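Long-range contact in 52 protein (Murid herpesvirus 4, PDB 2OA5), which is an abundant tegument protein of the virus, a member of the herpesvirus BLRF2 family that probably plays a structural role in the virion: residues L60-K71 with L94-E102. Sequence-based numbering, arbitrary orientation.
Sequences LGAVAMRKIEAK and LRVDVSMEE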
ATOM      1  N   LEU B  60      -4.992   9.547 -13.552  1.00 38.52           N
ATOM      2  CA  LEU B  60      -3.575   9.244 -13.417  1.00 36.56           C
ATOM      3  C   LEU B  60      -3.410   7.731 -13.316  1.00 35.58           C
ATOM      4  O   LEU B  60      -2.439   7.173 -13.824  1.00 34.27           O
ATOM      5  CB  LEU B  60      -3.003   9.927 -12.175  1.00 42.02           C
ATOM      6  CG  LEU B  60      -2.974  11.459 -12.192  1.00 45.86           C
ATOM      7  CD1 LEU B  60      -2.569  11.985 -10.826  1.00 44.47           C
ATOM      8  CD2 LEU B  60      -2.002  11.945 -13.261  1.00 45.23           C
ATOM      9  N   GLY B  61      -4.365   7.078 -12.661  1.00 32.69           N
ATOM     10  CA  GLY B  61      -4.299   5.629 -12.527  1.00 31.98           C
ATOM     11  C   GLY B  61      -4.281   4.959 -13.887  1.00 31.52           C
ATOM     12  O   GLY B  61      -3.480   4.056 -14.145  1.00 30.44           O
ATOM     13  N   ALA B  62      -5.160   5.414 -14.773  1.00 31.27           N
ATOM     14  CA  ALA B  62      -5.243   4.856 -16.114  1.00 35.96           C
ATOM     15  C   ALA B  62      -3.923   5.022 -16.879  1.00 36.95           C
ATOM     16  O   ALA B  62      -3.541   4.160 -17.670  1.00 36.18           O
ATOM     17  CB  ALA B  62      -6.395   5.509 -16.883  1.00 36.85           C
ATOM     18  N   VAL B  63      -3.226   6.131 -16.643  1.00 41.34           N
ATOM     19  CA  VAL B  63      -1.946   6.361 -17.309  1.00 41.54           C
ATOM     20  C   VAL B  63      -0.923   5.378 -16.749  1.00 40.68           C
ATOM     21  O   VAL B  63      -0.170   4.747 -17.493  1.00 40.75           O
ATOM     22  CB  VAL B  63      -1.442   7.809 -17.077  1.00 43.23           C
ATOM     23  CG1 VAL B  63       0.043   7.908 -17.408  1.00 43.54           C
ATOM     24  CG2 VAL B  63      -2.221   8.771 -17.945  1.00 43.43           C
ATOM     25  N   ALA B  64      -0.892   5.259 -15.425  1.00 33.90           N
ATOM     26  CA  ALA B  64       0.035   4.340 -14.779  1.00 33.19           C
ATOM     27  C   ALA B  64      -0.252   2.912 -15.262  1.00 32.41           C
ATOM     28  O   ALA B  64       0.656   2.125 -15.511  1.00 28.94           O
ATOM     29  CB  ALA B  64      -0.120   4.419 -13.265  1.00 26.61           C
HETATM   30  N   MSE B  65      -1.530   2.595 -15.410  1.00 38.31           N
HETATM   31  CA  MSE B  65      -1.925   1.263 -15.839  1.00 43.17           C
HETATM   32  C   MSE B  65      -1.400   0.924 -17.242  1.00 43.06           C
HETATM   33  O   MSE B  65      -0.951  -0.203 -17.491  1.00 39.43           O
HETATM   34  CB  MSE B  65      -3.451   1.145 -15.759  1.00 51.58           C
HETATM   35  CG  MSE B  65      -3.919   0.069 -14.789  1.00 61.65           C
HETATM   36 SE   MSE B  65      -3.355  -1.663 -15.386  1.00 61.83          SE
HETATM   37  CE  MSE B  65      -4.644  -2.709 -14.464  1.00 66.02           C
ATOM     38  N   ARG B  66      -1.442   1.909 -18.139  1.00 43.47           N
ATOM     39  CA  ARG B  66      -0.958   1.759 -19.511  1.00 45.39           C
ATOM     40  C   ARG B  66       0.532   1.422 -19.476  1.00 43.30           C
ATOM     41  O   ARG B  66       0.981   0.433 -20.054  1.00 41.75           O
ATOM     42  CB  ARG B  66      -1.172   3.072 -20.278  1.00 55.21           C
ATOM     43  CG  ARG B  66      -0.279   3.274 -21.508  1.00 61.77           C
ATOM     44  CD  ARG B  66       0.025   4.760 -21.714  1.00 66.99           C
ATOM     45  NE  ARG B  66      -1.198   5.559 -21.779  1.00 69.97           N
ATOM     46  CZ  ARG B  66      -1.231   6.888 -21.787  1.00 71.08           C
ATOM     47  NH1 ARG B  66      -0.104   7.587 -21.737  1.00 72.36           N
ATOM     48  NH2 ARG B  66      -2.394   7.524 -21.846  1.00 71.64           N
ATOM     49  N   LYS B  67       1.280   2.264 -18.771  1.00 43.03           N
ATOM     50  CA  LYS B  67       2.723   2.125 -18.636  1.00 41.30           C
ATOM     51  C   LYS B  67       3.156   0.830 -17.957  1.00 38.59           C
ATOM     52  O   LYS B  67       4.135   0.203 -18.360  1.00 38.65           O
ATOM     53  CB  LYS B  67       3.284   3.327 -17.859  1.00 44.63           C
ATOM     54  CG  LYS B  67       2.967   4.680 -18.485  1.00 44.26           C
ATOM     55  CD  LYS B  67       3.770   5.799 -17.828  1.00 47.16           C
ATOM     56  CE  LYS B  67       3.604   7.108 -18.588  1.00 48.82           C
ATOM     57  NZ  LYS B  67       4.896   7.844 -18.706  1.00 48.60           N
ATOM     58  N   ILE B  68       2.433   0.438 -16.913  1.00 31.35           N
ATOM     59  CA  ILE B  68       2.751  -0.783 -16.186  1.00 30.33           C
ATOM     60  C   ILE B  68       2.640  -2.017 -17.084  1.00 30.67           C
ATOM     61  O   ILE B  68       3.523  -2.871 -17.096  1.00 37.52           O
ATOM     62  CB  ILE B  68       1.820  -0.937 -14.962  1.00 28.06           C
ATOM     63  CG1 ILE B  68       2.309  -0.015 -13.840  1.00 27.75           C
ATOM     64  CG2 ILE B  68       1.776  -2.387 -14.506  1.00 27.43           C
ATOM     65  CD1 ILE B  68       1.249   0.348 -12.825  1.00 28.16           C
ATOM     66  N   GLU B  69       1.548  -2.102 -17.828  1.00 31.51           N
ATOM     67  CA  GLU B  69       1.329  -3.223 -18.725  1.00 36.01           C
ATOM     68  C   GLU B  69       2.482  -3.347 -19.717  1.00 37.76           C
ATOM     69  O   GLU B  69       2.974  -4.444 -19.996  1.00 32.97           O
ATOM     70  CB  GLU B  69       0.032  -3.008 -19.494  1.00 44.12           C
ATOM     71  CG  GLU B  69      -0.471  -4.233 -20.217  1.00 51.35           C
ATOM     72  CD  GLU B  69      -1.697  -3.928 -21.041  1.00 54.29           C
ATOM     73  OE1 GLU B  69      -2.536  -3.123 -20.581  1.00 59.85           O
ATOM     74  OE2 GLU B  69      -1.829  -4.491 -22.143  1.00 57.16           O
ATOM     75  N   ALA B  70       2.894  -2.200 -20.254  1.00 43.72           N
ATOM     76  CA  ALA B  70       3.977  -2.138 -21.223  1.00 45.52           C
ATOM     77  C   ALA B  70       5.256  -2.771 -20.684  1.00 45.90           C
ATOM     78  O   ALA B  70       5.906  -3.562 -21.365  1.00 47.33           O
ATOM     79  CB  ALA B  70       4.230  -0.681 -21.614  1.00 46.27           C
ATOM     80  N   LYS B  71       5.609  -2.420 -19.452  1.00 43.65           N
ATOM     81  CA  LYS B  71       6.811  -2.938 -18.812  1.00 43.94           C
ATOM     82  C   LYS B  71       6.678  -4.409 -18.456  1.00 41.88           C
ATOM     83  O   LYS B  71       7.655  -5.160 -18.486  1.00 41.41           O
ATOM     84  CB  LYS B  71       7.122  -2.107 -17.564  1.00 52.35           C
ATOM     85  CG  LYS B  71       7.242  -0.630 -17.881  1.00 57.71           C
ATOM     86  CD  LYS B  71       7.696   0.195 -16.703  1.00 61.16           C
ATOM     87  CE  LYS B  71       8.975   0.928 -17.065  1.00 64.64           C
ATOM     88  NZ  LYS B  71       9.179   2.157 -16.250  1.00 66.98           N
ATOM     89  N   LEU B  94       8.501  -2.217 -10.533  1.00 41.86           N
ATOM     90  CA  LEU B  94       8.501  -1.238 -11.602  1.00 42.74           C
ATOM     91  C   LEU B  94       8.391   0.139 -11.020  1.00 44.13           C
ATOM     92  O   LEU B  94       7.892   0.320  -9.910  1.00 41.98           O
ATOM     93  CB  LEU B  94       7.287  -1.418 -12.512  1.00 43.33           C
ATOM     94  CG  LEU B  94       6.889  -2.744 -13.149  1.00 44.53           C
ATOM     95  CD1 LEU B  94       5.658  -2.502 -14.013  1.00 43.69           C
ATOM     96  CD2 LEU B  94       8.025  -3.301 -13.988  1.00 45.83           C
ATOM     97  N   ARG B  95       8.875   1.126 -11.757  1.00 45.52           N
ATOM     98  CA  ARG B  95       8.687   2.477 -11.296  1.00 48.22           C
ATOM     99  C   ARG B  95       7.967   3.162 -12.432  1.00 47.29           C
ATOM    100  O   ARG B  95       8.297   2.973 -13.602  1.00 45.77           O
ATOM    101  CB  ARG B  95       9.985   3.193 -10.972  1.00 57.93           C
ATOM    102  CG  ARG B  95       9.677   4.446 -10.169  1.00 64.16           C
ATOM    103  CD  ARG B  95      10.864   5.360 -10.030  1.00 67.71           C
ATOM    104  NE  ARG B  95      11.746   5.005  -8.926  1.00 70.73           N
ATOM    105  CZ  ARG B  95      11.433   5.129  -7.638  1.00 71.63           C
ATOM    106  NH1 ARG B  95      10.244   5.596  -7.278  1.00 72.73           N
ATOM    107  NH2 ARG B  95      12.319   4.799  -6.711  1.00 71.34           N
ATOM    108  N   VAL B  96       6.954   3.939 -12.072  1.00 49.90           N
ATOM    109  CA  VAL B  96       6.130   4.627 -13.049  1.00 51.00           C
ATOM    110  C   VAL B  96       5.912   6.094 -12.715  1.00 50.94           C
ATOM    111  O   VAL B  96       5.643   6.461 -11.570  1.00 48.95           O
ATOM    112  CB  VAL B  96       4.762   3.905 -13.163  1.00 55.34           C
ATOM    113  CG1 VAL B  96       3.718   4.815 -13.769  1.00 56.98           C
ATOM    114  CG2 VAL B  96       4.919   2.655 -14.010  1.00 58.48           C
ATOM    115  N   ASP B  97       6.046   6.939 -13.738  1.00 52.35           N
ATOM    116  CA  ASP B  97       5.845   8.367 -13.595  1.00 52.52           C
ATOM    117  C   ASP B  97       4.551   8.702 -14.317  1.00 49.47           C
ATOM    118  O   ASP B  97       4.261   8.135 -15.370  1.00 51.58           O
ATOM    119  CB  ASP B  97       7.004   9.139 -14.222  1.00 60.82           C
ATOM    120  CG  ASP B  97       8.308   8.947 -13.478  1.00 64.63           C
ATOM    121  OD1 ASP B  97       8.347   9.215 -12.255  1.00 67.51           O
ATOM    122  OD2 ASP B  97       9.298   8.535 -14.116  1.00 66.93           O
ATOM    123  N   VAL B  98       3.769   9.616 -13.758  1.00 40.06           N
ATOM    124  CA  VAL B  98       2.511   9.987 -14.375  1.00 38.96           C
ATOM    125  C   VAL B  98       2.153  11.440 -14.116  1.00 38.55           C
ATOM    126  O   VAL B  98       2.402  11.972 -13.034  1.00 38.04           O
ATOM    127  CB  VAL B  98       1.363   9.077 -13.874  1.00 45.97           C
ATOM    128  CG1 VAL B  98       1.579   7.654 -14.370  1.00 45.60           C
ATOM    129  CG2 VAL B  98       1.306   9.095 -12.354  1.00 43.10           C
ATOM    130  N   SER B  99       1.577  12.074 -15.130  1.00 38.08           N
ATOM    131  CA  SER B  99       1.166  13.464 -15.063  1.00 41.19           C
ATOM    132  C   SER B  99      -0.158  13.571 -15.791  1.00 42.80           C
ATOM    133  O   SER B  99      -0.397  12.840 -16.752  1.00 42.07           O
ATOM    134  CB  SER B  99       2.200  14.353 -15.759  1.00 51.14           C
ATOM    135  OG  SER B  99       3.494  14.158 -15.218  1.00 54.45           O
HETATM  136  N   MSE B 100      -1.018  14.475 -15.325  1.00 50.64           N
HETATM  137  CA  MSE B 100      -2.327  14.693 -15.935  1.00 55.44           C
HETATM  138  C   MSE B 100      -2.175  14.972 -17.438  1.00 56.94           C
HETATM  139  O   MSE B 100      -3.087  14.689 -18.219  1.00 56.54           O
HETATM  140  CB  MSE B 100      -3.037  15.889 -15.278  1.00 65.64           C
HETATM  141  CG  MSE B 100      -3.394  15.758 -13.796  1.00 70.80           C
HETATM  142 SE   MSE B 100      -4.969  14.713 -13.505  1.00 80.25          SE
HETATM  143  CE  MSE B 100      -6.277  16.062 -13.154  1.00 77.51           C
ATOM    144  N   GLU B 101      -1.029  15.527 -17.832  1.00 60.23           N
ATOM    145  CA  GLU B 101      -0.766  15.854 -19.238  1.00 61.37           C
ATOM    146  C   GLU B 101      -0.853  14.642 -20.143  1.00 62.17           C
ATOM    147  O   GLU B 101      -1.348  14.722 -21.260  1.00 63.19           O
ATOM    148  CB  GLU B 101       0.623  16.470 -19.407  1.00 57.80           C
ATOM    149  CG  GLU B 101       0.676  17.970 -19.336  1.00 57.76           C
ATOM    150  CD  GLU B 101       2.061  18.495 -19.655  1.00 58.33           C
ATOM    151  OE1 GLU B 101       2.525  18.321 -20.801  1.00 56.70           O
ATOM    152  OE2 GLU B 101       2.685  19.080 -18.753  1.00 61.44           O
ATOM    153  N   GLU B 102      -0.336  13.517 -19.654  1.00 62.82           N
ATOM    154  CA  GLU B 102      -0.360  12.266 -20.410  1.00 62.03           C
ATOM    155  C   GLU B 102      -1.784  11.739 -20.536  1.00 62.34           C
ATOM    156  O   GLU B 102      -1.922  10.506 -20.713  1.00 56.89           O
ATOM    157  CB  GLU B 102       0.518  11.234 -19.714  1.00 57.70           C
ATOM    158  CG  GLU B 102       1.929  11.702 -19.484  1.00 56.54           C
ATOM    159  CD  GLU B 102       2.757  10.759 -18.645  1.00 56.55           C
ATOM    160  OE1 GLU B 102       2.358  10.451 -17.502  1.00 58.07           O
ATOM    161  OE2 GLU B 102       3.825  10.336 -19.132  1.00 55.58           O
TER
HETATM  162  O   HOH W   1      10.903   0.093 -14.033  1.00 40.89           O
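The carboxylate of Glu-102, in the turn after the strand, is met at OE2 on its syn side by Lys-67 NZ, a salt bridge of 2.7 Å with NZ 28° out of the carboxylate plane. The other oxygen, OE1, accepts a hydrogen bond from the backbone N of Ser-99, which comes from above that plane, and also lies against CG1 of Val-63. Together the two bonds should limit rotation of the carboxylate. At the edge of the Arg-66 guanidinium, slightly tilted from its plane, sits the backbone O of Glu-102, which takes a hydrogen bond from NH2 (3.2 Å).

Two lysines tie the helix to strand carbonyls. NZ of Lys-71 approaches O of Arg-95 almost head-on (2.9 Å), whereas NZ of Lys-67 makes a weak bond to O of Asp-97. Beside this row of polar links, which follows one flank, lies the apolar layer. Val-63 and Val-98 lie alongside each other, pointing opposite ways, their CG1 methyls tightly packed at 3.4 Å. Val-98 CG1, turned beside its own backbone N (chi1 -67°), also rests on CB of Ala-64. Val-96 splits its branches, CG1 on Ala-64 and CG2 against CG1 of Ile-68 (3.7 Å). At one end Leu-94 CD1 touches CG2 of Ile-68 and CB of Lys-71. At the other, CD2 of Leu-60 presses on the peptide joining Ser-99 to Met-100, 3.4 Å from Met-100 N, while its CG lies 4.0 Å from the selenium of Met-100.

The strand runs roughly antiparallel to the helix, their axes 7.9 Å apart at 144°. Its residues 94-99 pair in an antiparallel ladder with a strand of the second subunit, where Arg-95 bridges to Asp-97 of that chain. Leu-60, Ala-64 and Ile-68 of helix 46-76 also pack on that subunit, making this layer part of the interface with it.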